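Local structure of haloacid dehalogenase-like hydrolase (Salmonella enterica subsp. enterica serovar Typhi, 4EZE) at residues 225-228 and 233-236. The protein probably hydrolyses O-phosphoserine to serine and phosphate, the last step of serine biosynthesis, as a magnesium-dependent phosphatase of the HAD superfamily. Numbering follows the deposited sequence. Where two conformers were deposited one is given.
Sequences TVEI and LTDN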
loop_
_atom_site.group_PDB
_atom_site.type_symbol
_atom_site.label_atom_id
_atom_site.label_comp_id
_atom_site.label_asym_id
_atom_site.label_seq_id
_atom_site.Cartn_x
_atom_site.Cartn_y
_atom_site.Cartn_z
ATOM N N THR A 225 -17.480 -5.853 8.526
ATOM C CA THR A 225 -17.853 -5.799 9.919
ATOM C C THR A 225 -18.382 -7.166 10.319
ATOM O O THR A 225 -19.288 -7.700 9.673
ATOM C CB THR A 225 -18.905 -4.711 10.205
ATOM O OG1 THR A 225 -18.621 -3.542 9.421
ATOM C CG2 THR A 225 -18.882 -4.324 11.684
ATOM N N VAL A 226 -17.788 -7.753 11.352
ATOM C CA VAL A 226 -18.307 -9.015 11.892
ATOM C C VAL A 226 -18.682 -8.784 13.340
ATOM O O VAL A 226 -17.838 -8.396 14.148
ATOM C CB VAL A 226 -17.289 -10.138 11.764
ATOM C CG1 VAL A 226 -17.880 -11.440 12.306
ATOM C CG2 VAL A 226 -16.889 -10.276 10.293
ATOM N N GLU A 227 -19.962 -8.968 13.654
ATOM C CA GLU A 227 -20.464 -8.611 14.968
ATOM C C GLU A 227 -19.833 -9.483 16.042
ATOM O O GLU A 227 -19.567 -10.657 15.831
ATOM C CB GLU A 227 -21.982 -8.766 15.024
ATOM C CG GLU A 227 -22.551 -8.485 16.407
ATOM C CD GLU A 227 -23.957 -9.042 16.594
ATOM O OE1 GLU A 227 -24.392 -9.900 15.798
ATOM O OE2 GLU A 227 -24.628 -8.624 17.553
ATOM N N ILE A 228 -19.598 -8.886 17.193
ATOM C CA ILE A 228 -19.135 -9.599 18.361
ATOM C C ILE A 228 -20.205 -9.427 19.415
ATOM O O ILE A 228 -20.598 -8.305 19.732
ATOM C CB ILE A 228 -17.839 -8.996 18.911
ATOM C CG1 ILE A 228 -16.640 -9.479 18.095
ATOM C CG2 ILE A 228 -17.692 -9.327 20.389
ATOM C CD1 ILE A 228 -15.400 -8.621 18.274
ATOM N N LEU A 233 -16.770 -13.711 18.895
ATOM C CA LEU A 233 -17.049 -13.483 17.477
ATOM C C LEU A 233 -18.297 -14.226 17.029
ATOM O O LEU A 233 -18.423 -15.419 17.263
ATOM C CB LEU A 233 -15.855 -13.932 16.622
ATOM C CG LEU A 233 -15.823 -13.381 15.195
ATOM C CD1 LEU A 233 -15.557 -11.884 15.272
ATOM C CD2 LEU A 233 -14.758 -14.071 14.353
ATOM N N THR A 234 -19.231 -13.519 16.389
ATOM C CA THR A 234 -20.361 -14.173 15.746
ATOM C C THR A 234 -19.965 -14.433 14.301
ATOM O O THR A 234 -18.835 -14.173 13.917
ATOM C CB THR A 234 -21.613 -13.263 15.708
ATOM O OG1 THR A 234 -21.310 -12.082 14.956
ATOM C CG2 THR A 234 -22.058 -12.860 17.123
ATOM N N ASP A 235 -20.907 -14.921 13.501
ATOM C CA ASP A 235 -20.756 -14.958 12.052
ATOM C C ASP A 235 -21.752 -13.988 11.419
ATOM O O ASP A 235 -22.171 -14.196 10.276
ATOM C CB ASP A 235 -21.067 -16.354 11.516
ATOM C CG ASP A 235 -22.520 -16.760 11.778
ATOM O OD1 ASP A 235 -23.291 -15.912 12.273
ATOM O OD2 ASP A 235 -22.892 -17.912 11.486
ATOM N N ASN A 236 -22.175 -12.960 12.157
ATOM C CA ASN A 236 -23.016 -11.927 11.569
ATOM C C ASN A 236 -22.140 -10.910 10.842
ATOM O O ASN A 236 -21.581 -9.984 11.448
ATOM C CB ASN A 236 -23.913 -11.272 12.632
ATOM C CG ASN A 236 -24.791 -12.281 13.354
ATOM O OD1 ASN A 236 -25.122 -13.346 12.809
ATOM N ND2 ASN A 236 -25.156 -11.966 14.594
HETATM O O HOH W 1 -21.975 -7.195 11.241
#
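L233 lays its CD1 methyl against two side chains of the facing strand. CD1 of L233 is 3.8 Å from CG1 of V226 and 3.9 Å from CG1 of I228. L233 and I228 form an antiparallel non-hydrogen-bonded pair, with side chains on the same face. Helix 168-176 packs on both through L171 and K168. T234 follows, and its backbone N donates to O of E227 (2.9 Å). OG1 of T234 is modelled very close to the same oxygen, as a hydrogen-bond donor, though so short a contact is doubtful. A chi1 of 61° tucks OG1 of T234 back over its own main chain. There OG1 of T234 also accepts from N of N236 (3.1 Å), which makes an ST turn. The two segments belong to a two-stranded antiparallel hairpin, 226-229 with 232-237. It follows 220-224, an edge strand of the parallel sheet of the HAD fold. The strand bends at D235. Beyond it, O of N236 accepts from N of E227 (2.9 Å). CA of V226 makes a CH...O contact with that oxygen. A water donates to it and to O of T225, bridging the segments. The E227 and N236 side chains run side by side, and the E227 carboxylate forms a salt bridge with R229.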